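Local coordinates for protein tRNA delta(2)-isopentenylpyrophosphate transferase (Staphylococcus epidermidis ATCC 12228, PDB 3D3Q) that probably transfers a dimethylallyl group from dimethylallyl diphosphate to adenine 37 of tRNAs that read codons beginning with uridine, at residues A[33-38]-A[62-67]; A[43-48]-A[70-75]. All coordinates share one frame; numbering follows the deposited sequence.

Contact 1 of 2, residues A[33-38]-A[62-67]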
ATOM      1  N   GLY A  33      -3.535  14.967 -14.030  1.00 47.07           N
ATOM      2  CA  GLY A  33      -2.829  13.720 -14.218  1.00 44.42           C
ATOM      3  C   GLY A  33      -3.817  12.604 -14.491  1.00 42.58           C
ATOM      4  O   GLY A  33      -5.013  12.844 -14.651  1.00 41.73           O
ATOM      5  N   GLU A  34      -3.309  11.380 -14.563  1.00 41.54           N
ATOM      6  CA  GLU A  34      -4.142  10.218 -14.795  1.00 39.53           C
ATOM      7  C   GLU A  34      -3.661   9.147 -13.835  1.00 38.04           C
ATOM      8  O   GLU A  34      -2.475   9.066 -13.510  1.00 36.36           O
ATOM      9  CB  GLU A  34      -4.032   9.754 -16.239  1.00 39.38           C
ATOM     10  CG  GLU A  34      -4.252  10.886 -17.223  1.00 40.36           C
ATOM     11  CD  GLU A  34      -4.212  10.425 -18.660  1.00 41.95           C
ATOM     12  OE1 GLU A  34      -3.430   9.489 -18.958  1.00 43.40           O
ATOM     13  OE2 GLU A  34      -4.942  11.005 -19.504  1.00 40.07           O
ATOM     14  N   ILE A  35      -4.594   8.320 -13.391  1.00 37.64           N
ATOM     15  CA  ILE A  35      -4.300   7.297 -12.407  1.00 37.78           C
ATOM     16  C   ILE A  35      -4.171   5.891 -12.954  1.00 37.21           C
ATOM     17  O   ILE A  35      -4.927   5.480 -13.821  1.00 37.93           O
ATOM     18  CB  ILE A  35      -5.401   7.290 -11.316  1.00 37.03           C
ATOM     19  CG1 ILE A  35      -5.557   8.694 -10.744  1.00 36.19           C
ATOM     20  CG2 ILE A  35      -5.055   6.309 -10.219  1.00 37.14           C
ATOM     21  CD1 ILE A  35      -6.611   8.808  -9.726  1.00 35.95           C
ATOM     22  N   ILE A  36      -3.210   5.151 -12.419  1.00 37.04           N
ATOM     23  CA  ILE A  36      -3.014   3.766 -12.799  1.00 36.12           C
ATOM     24  C   ILE A  36      -3.333   2.942 -11.544  1.00 37.69           C
ATOM     25  O   ILE A  36      -2.651   3.066 -10.530  1.00 38.12           O
ATOM     26  CB  ILE A  36      -1.564   3.506 -13.224  1.00 33.73           C
ATOM     27  CG1 ILE A  36      -1.256   4.272 -14.509  1.00 31.77           C
ATOM     28  CG2 ILE A  36      -1.337   2.027 -13.411  1.00 31.97           C
ATOM     29  CD1 ILE A  36       0.197   4.236 -14.904  1.00 26.96           C
ATOM     30  N   SER A  37      -4.376   2.122 -11.604  1.00 37.83           N
ATOM     31  CA  SER A  37      -4.749   1.306 -10.459  1.00 37.74           C
ATOM     32  C   SER A  37      -3.615   0.346 -10.084  1.00 37.95           C
ATOM     33  O   SER A  37      -3.100  -0.381 -10.933  1.00 37.35           O
ATOM     34  CB  SER A  37      -6.033   0.541 -10.781  1.00 36.72           C
ATOM     35  OG  SER A  37      -6.207  -0.559  -9.916  1.00 36.77           O
ATOM     36  N   GLY A  38      -3.213   0.368  -8.811  1.00 38.61           N
ATOM     37  CA  GLY A  38      -2.143  -0.508  -8.347  1.00 39.20           C
ATOM     38  C   GLY A  38      -2.675  -1.788  -7.729  1.00 41.13           C
ATOM     39  O   GLY A  38      -1.919  -2.711  -7.399  1.00 39.58           O
ATOM     40  N   ILE A  62     -11.400  11.844 -14.359  1.00 43.60           N
ATOM     41  CA  ILE A  62     -10.017  11.402 -14.414  1.00 41.23           C
ATOM     42  C   ILE A  62      -9.942   9.981 -14.965  1.00 40.65           C
ATOM     43  O   ILE A  62     -10.557   9.063 -14.433  1.00 41.62           O
ATOM     44  CB  ILE A  62      -9.384  11.394 -13.025  1.00 40.73           C
ATOM     45  CG1 ILE A  62      -9.469  12.790 -12.395  1.00 38.20           C
ATOM     46  CG2 ILE A  62      -7.958  10.870 -13.132  1.00 41.74           C
ATOM     47  CD1 ILE A  62      -8.724  13.856 -13.148  1.00 36.15           C
ATOM     48  N   PRO A  63      -9.181   9.778 -16.041  1.00 40.13           N
ATOM     49  CA  PRO A  63      -9.047   8.444 -16.636  1.00 40.32           C
ATOM     50  C   PRO A  63      -8.244   7.448 -15.790  1.00 39.75           C
ATOM     51  O   PRO A  63      -7.147   7.765 -15.334  1.00 39.18           O
ATOM     52  CB  PRO A  63      -8.375   8.738 -17.980  1.00 40.21           C
ATOM     53  CG  PRO A  63      -7.556   9.955 -17.688  1.00 39.66           C
ATOM     54  CD  PRO A  63      -8.510  10.792 -16.873  1.00 40.22           C
ATOM     55  N   HIS A  64      -8.796   6.251 -15.581  1.00 39.80           N
ATOM     56  CA  HIS A  64      -8.118   5.218 -14.798  1.00 40.76           C
ATOM     57  C   HIS A  64      -7.707   3.995 -15.654  1.00 42.95           C
ATOM     58  O   HIS A  64      -8.428   3.581 -16.564  1.00 41.97           O
ATOM     59  CB  HIS A  64      -9.000   4.755 -13.620  1.00 37.92           C
ATOM     60  CG  HIS A  64      -9.213   5.795 -12.561  1.00 36.17           C
ATOM     61  ND1 HIS A  64      -9.479   5.471 -11.249  1.00 36.89           N
ATOM     62  CD2 HIS A  64      -9.230   7.149 -12.619  1.00 35.64           C
ATOM     63  CE1 HIS A  64      -9.649   6.575 -10.543  1.00 35.10           C
ATOM     64  NE2 HIS A  64      -9.502   7.607 -11.352  1.00 33.58           N
ATOM     65  N   TYR A  65      -6.535   3.431 -15.356  1.00 44.46           N
ATOM     66  CA  TYR A  65      -6.031   2.272 -16.080  1.00 46.92           C
ATOM     67  C   TYR A  65      -5.860   1.097 -15.142  1.00 48.79           C
ATOM     68  O   TYR A  65      -5.859   1.270 -13.919  1.00 48.51           O
ATOM     69  CB  TYR A  65      -4.688   2.580 -16.741  1.00 46.24           C
ATOM     70  CG  TYR A  65      -4.724   3.804 -17.615  1.00 46.04           C
ATOM     71  CD1 TYR A  65      -4.253   5.025 -17.146  1.00 45.12           C
ATOM     72  CD2 TYR A  65      -5.253   3.750 -18.910  1.00 46.83           C
ATOM     73  CE1 TYR A  65      -4.304   6.167 -17.946  1.00 45.27           C
ATOM     74  CE2 TYR A  65      -5.315   4.887 -19.720  1.00 44.91           C
ATOM     75  CZ  TYR A  65      -4.834   6.087 -19.235  1.00 44.46           C
ATOM     76  OH  TYR A  65      -4.854   7.195 -20.044  1.00 42.99           O
HETATM   77  N   MSE A  66      -5.714  -0.096 -15.719  1.00 50.14           N
HETATM   78  CA  MSE A  66      -5.544  -1.312 -14.933  1.00 52.49           C
HETATM   79  C   MSE A  66      -6.816  -1.732 -14.186  1.00 51.53           C
HETATM   80  O   MSE A  66      -6.738  -2.400 -13.154  1.00 50.60           O
HETATM   81  CB  MSE A  66      -4.418  -1.112 -13.922  1.00 57.56           C
HETATM   82  CG  MSE A  66      -3.047  -0.872 -14.546  1.00 65.45           C
HETATM   83 SE   MSE A  66      -2.307  -2.439 -15.441  1.00 71.33          SE
HETATM   84  CE  MSE A  66      -2.023  -3.538 -13.859  1.00 69.78           C
ATOM     85  N   ILE A  67      -7.982  -1.334 -14.697  1.00 50.85           N
ATOM     86  CA  ILE A  67      -9.265  -1.678 -14.070  1.00 49.39           C
ATOM     87  C   ILE A  67     -10.193  -2.355 -15.087  1.00 48.87           C
ATOM     88  O   ILE A  67     -10.512  -1.772 -16.123  1.00 49.58           O
ATOM     89  CB  ILE A  67      -9.953  -0.415 -13.478  1.00 48.43           C
ATOM     90  CG1 ILE A  67      -9.015   0.263 -12.481  1.00 47.01           C
ATOM     91  CG2 ILE A  67     -11.254  -0.799 -12.782  1.00 47.68           C
ATOM     92  CD1 ILE A  67      -9.506   1.561 -11.975  1.00 46.08           C
TER

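Contact 2 of 2, residues A[43-48]-A[70-75]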
ATOM      1  N   VAL A  43      -8.315  -5.457 -11.418  1.00 41.63           N
ATOM      2  CA  VAL A  43      -8.025  -5.745 -12.805  1.00 39.69           C
ATOM      3  C   VAL A  43      -9.064  -6.693 -13.387  1.00 39.24           C
ATOM      4  O   VAL A  43      -9.253  -6.740 -14.594  1.00 39.12           O
ATOM      5  CB  VAL A  43      -6.631  -6.386 -12.956  1.00 40.00           C
ATOM      6  CG1 VAL A  43      -5.545  -5.329 -12.810  1.00 39.83           C
ATOM      7  CG2 VAL A  43      -6.446  -7.464 -11.905  1.00 37.24           C
ATOM      8  N   TYR A  44      -9.746  -7.436 -12.520  1.00 39.65           N
ATOM      9  CA  TYR A  44     -10.756  -8.397 -12.963  1.00 40.32           C
ATOM     10  C   TYR A  44     -12.163  -7.794 -13.107  1.00 42.44           C
ATOM     11  O   TYR A  44     -12.654  -7.105 -12.218  1.00 42.07           O
ATOM     12  CB  TYR A  44     -10.813  -9.580 -12.002  1.00 39.33           C
ATOM     13  CG  TYR A  44      -9.518 -10.344 -11.879  1.00 40.85           C
ATOM     14  CD1 TYR A  44      -9.057 -11.157 -12.920  1.00 40.75           C
ATOM     15  CD2 TYR A  44      -8.742 -10.250 -10.723  1.00 40.46           C
ATOM     16  CE1 TYR A  44      -7.852 -11.854 -12.806  1.00 41.84           C
ATOM     17  CE2 TYR A  44      -7.542 -10.944 -10.601  1.00 41.49           C
ATOM     18  CZ  TYR A  44      -7.097 -11.741 -11.637  1.00 42.05           C
ATOM     19  OH  TYR A  44      -5.893 -12.415 -11.505  1.00 42.46           O
ATOM     20  N   GLN A  45     -12.812  -8.074 -14.232  1.00 43.92           N
ATOM     21  CA  GLN A  45     -14.143  -7.560 -14.490  1.00 46.34           C
ATOM     22  C   GLN A  45     -15.184  -8.457 -13.819  1.00 47.78           C
ATOM     23  O   GLN A  45     -15.065  -9.683 -13.834  1.00 47.56           O
ATOM     24  CB  GLN A  45     -14.368  -7.470 -16.003  1.00 47.12           C
ATOM     25  CG  GLN A  45     -14.035  -8.773 -16.720  1.00 50.07           C
ATOM     26  CD  GLN A  45     -13.528  -8.574 -18.141  1.00 50.58           C
ATOM     27  OE1 GLN A  45     -12.595  -7.800 -18.373  1.00 50.72           O
ATOM     28  NE2 GLN A  45     -14.123  -9.290 -19.094  1.00 49.70           N
ATOM     29  N   GLY A  46     -16.194  -7.841 -13.207  1.00 48.21           N
ATOM     30  CA  GLY A  46     -17.225  -8.616 -12.531  1.00 49.37           C
ATOM     31  C   GLY A  46     -17.005  -8.627 -11.031  1.00 50.77           C
ATOM     32  O   GLY A  46     -17.931  -8.858 -10.244  1.00 49.20           O
HETATM   33  N   MSE A  47     -15.757  -8.381 -10.642  1.00 52.76           N
HETATM   34  CA  MSE A  47     -15.378  -8.343  -9.237  1.00 54.61           C
HETATM   35  C   MSE A  47     -15.162  -6.882  -8.854  1.00 53.36           C
HETATM   36  O   MSE A  47     -14.031  -6.415  -8.768  1.00 53.21           O
HETATM   37  CB  MSE A  47     -14.101  -9.145  -9.029  1.00 56.82           C
HETATM   38  CG  MSE A  47     -14.174 -10.505  -9.679  1.00 61.64           C
HETATM   39 SE   MSE A  47     -12.627 -11.571  -9.304  1.00 70.25          SE
HETATM   40  CE  MSE A  47     -13.312 -12.664  -7.874  1.00 69.01           C
ATOM     41  N   ASP A  48     -16.264  -6.170  -8.617  1.00 52.63           N
ATOM     42  CA  ASP A  48     -16.208  -4.756  -8.272  1.00 51.41           C
ATOM     43  C   ASP A  48     -16.442  -4.452  -6.787  1.00 49.19           C
ATOM     44  O   ASP A  48     -15.736  -3.636  -6.193  1.00 48.61           O
ATOM     45  CB  ASP A  48     -17.220  -3.976  -9.125  1.00 52.25           C
ATOM     46  CG  ASP A  48     -17.396  -4.565 -10.530  1.00 52.83           C
ATOM     47  OD1 ASP A  48     -16.386  -4.859 -11.216  1.00 52.86           O
ATOM     48  OD2 ASP A  48     -18.559  -4.727 -10.957  1.00 52.66           O
ATOM     49  N   LEU A  70      -9.132  -7.693 -17.475  1.00 42.59           N
ATOM     50  CA  LEU A  70      -9.047  -9.146 -17.625  1.00 40.82           C
ATOM     51  C   LEU A  70     -10.272  -9.845 -17.044  1.00 41.05           C
ATOM     52  O   LEU A  70     -10.986  -9.279 -16.234  1.00 41.88           O
ATOM     53  CB  LEU A  70      -7.793  -9.657 -16.906  1.00 39.27           C
ATOM     54  CG  LEU A  70      -6.453  -9.062 -17.304  1.00 36.21           C
ATOM     55  CD1 LEU A  70      -5.449  -9.350 -16.226  1.00 36.04           C
ATOM     56  CD2 LEU A  70      -6.022  -9.632 -18.628  1.00 34.44           C
ATOM     57  N   PRO A  71     -10.551 -11.082 -17.483  1.00 43.24           N
ATOM     58  CA  PRO A  71     -11.694 -11.841 -16.969  1.00 41.06           C
ATOM     59  C   PRO A  71     -11.199 -12.538 -15.700  1.00 42.77           C
ATOM     60  O   PRO A  71     -10.000 -12.665 -15.494  1.00 42.17           O
ATOM     61  CB  PRO A  71     -11.985 -12.824 -18.087  1.00 42.02           C
ATOM     62  CG  PRO A  71     -10.612 -13.146 -18.568  1.00 41.82           C
ATOM     63  CD  PRO A  71      -9.967 -11.768 -18.644  1.00 42.37           C
ATOM     64  N   PRO A  72     -12.115 -13.011 -14.843  1.00 46.11           N
ATOM     65  CA  PRO A  72     -11.749 -13.682 -13.588  1.00 45.97           C
ATOM     66  C   PRO A  72     -10.736 -14.821 -13.703  1.00 48.27           C
ATOM     67  O   PRO A  72      -9.818 -14.936 -12.878  1.00 49.06           O
ATOM     68  CB  PRO A  72     -13.091 -14.142 -13.042  1.00 45.64           C
ATOM     69  CG  PRO A  72     -14.008 -13.044 -13.502  1.00 45.86           C
ATOM     70  CD  PRO A  72     -13.576 -12.861 -14.941  1.00 45.76           C
ATOM     71  N   ASP A  73     -10.895 -15.659 -14.726  1.00 50.27           N
ATOM     72  CA  ASP A  73     -10.010 -16.817 -14.956  1.00 50.11           C
ATOM     73  C   ASP A  73      -8.627 -16.434 -15.480  1.00 50.04           C
ATOM     74  O   ASP A  73      -7.750 -17.296 -15.650  1.00 51.02           O
ATOM     75  CB  ASP A  73     -10.681 -17.793 -15.937  1.00 52.01           C
ATOM     76  CG  ASP A  73     -10.981 -17.155 -17.294  1.00 54.57           C
ATOM     77  OD1 ASP A  73     -10.013 -16.774 -18.003  1.00 55.67           O
ATOM     78  OD2 ASP A  73     -12.179 -17.047 -17.655  1.00 53.87           O
ATOM     79  N   ALA A  74      -8.439 -15.144 -15.747  1.00 48.21           N
ATOM     80  CA  ALA A  74      -7.160 -14.657 -16.247  1.00 45.93           C
ATOM     81  C   ALA A  74      -6.141 -14.653 -15.126  1.00 44.07           C
ATOM     82  O   ALA A  74      -6.492 -14.683 -13.950  1.00 41.10           O
ATOM     83  CB  ALA A  74      -7.319 -13.255 -16.824  1.00 46.53           C
ATOM     84  N   SER A  75      -4.874 -14.609 -15.502  1.00 44.15           N
ATOM     85  CA  SER A  75      -3.816 -14.616 -14.515  1.00 44.33           C
ATOM     86  C   SER A  75      -3.149 -13.254 -14.394  1.00 42.90           C
ATOM     87  O   SER A  75      -3.058 -12.502 -15.364  1.00 42.46           O
ATOM     88  CB  SER A  75      -2.784 -15.681 -14.877  1.00 45.22           C
ATOM     89  OG  SER A  75      -1.651 -15.576 -14.034  1.00 48.08           O
TER

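Contact 1 of 2, residues A[33-38]-A[62-67]
Ile35 lies over one face of the imidazole of His64, its CB 4.1 Å from the ring centroid and 12° off the ring normal, a CH-pi contact made by two side chains that run alongside each other and point the same way. CG1 of Ile35 also meets CG2 of Ile62. On the other face of the sheet Tyr65 crosses Ile36 at a slant, and its OH donates a hydrogen bond to Glu34 OE1 at 2.9 Å. The phenol reaches that oxygen from above the carboxylate plane, the two flat groups being turned 54° apart. Glu34 reaches the phenol OH because CG stands anti to its own carbonyl carbon (chi1 -51°) and the chain beyond runs extended past the Pro63 ring. The same OE1 takes a salt bridge from Arg95, so two groups grip one buried oxygen.

Between these two layers of side chains the backbones pair as parallel strands. Ile35 N bonds to Pro63 O at 3.3 Å, Tyr65 N to Ile35 O at 3.0 Å and Ser37 N to Tyr65 O at 2.9 Å.

This pairing adds the short outermost strand 64-65 to the parallel sheet of a P-loop NTPase-like core. Strand 33-37 bonds along its other edge to strand 98-102; helix 20-30 packs against Ile35 and Ile62, and helix 78-94 against Ile36, with Tyr88 stacked on Tyr65.

Contact 2 of 2, residues A[43-48]-A[70-75]
Tyr44 and Leu70 face each other at a single backbone bridge, where two hydrogen bonds flank the tyrosine. Leu70 N donates to Val43 O at 3.0 Å, and Gln45 N to Leu70 O, also at 3.0 Å, with an N-H...O angle of 159°. Leu70 O further receives a CA-H...O contact from Tyr44 CA at 3.4 Å. Two loops are thus joined in the manner of a strand pair, though neither forms a regular strand.

The Tyr44 ring meets carbonyl groups with its edge: it runs alongside the type I turn from Pro71 to Ala74, and Pro71 O lies in the ring plane, at the edge by CD1. That oxygen also accepts the turn's own bond from Ala74 N, while Ala74 O approaches the same rim near CE1.

Van der Waals packing completes the contact. Its apolar part is made by CD1 and CE1 of Tyr44, which touch CB of Leu70 and of Ala74, respectively. The rest is packing against carbonyl groups. With CG between its backbone N and carbonyl carbon (chi1 51°) and a further bend at chi2, the Gln45 side chain lies along the Leu70 peptide. Pro72 CG packs on Gln45 O at 3.5 Å.

The pairing joins the loop between strands 33-37 and 64-65 to the one leading into helix 78-94. Helix 226-235 lies against it, its Leu233 touching both Met47 and Pro72.

Contacts 1 and 2 illustrate how one pair of chain passages can be joined twice, first within a sheet and then beyond it. Their segments alternate along the sequence, and Met66 O packs on Val43 CG1 where they touch, though their centres lie 16 Å apart. Contact 1 is the more deeply placed, with none of its touching residues exposed; contact 2 lies farther from the centre of the chain and includes exposed residues. The chemistry follows: repeated parallel strand pairing, aliphatic packing and a shared carboxylate in 33-38 with 62-67, but one isolated bridge, prolines and carbonyl groups about a tyrosine edge in 43-48 with 70-75.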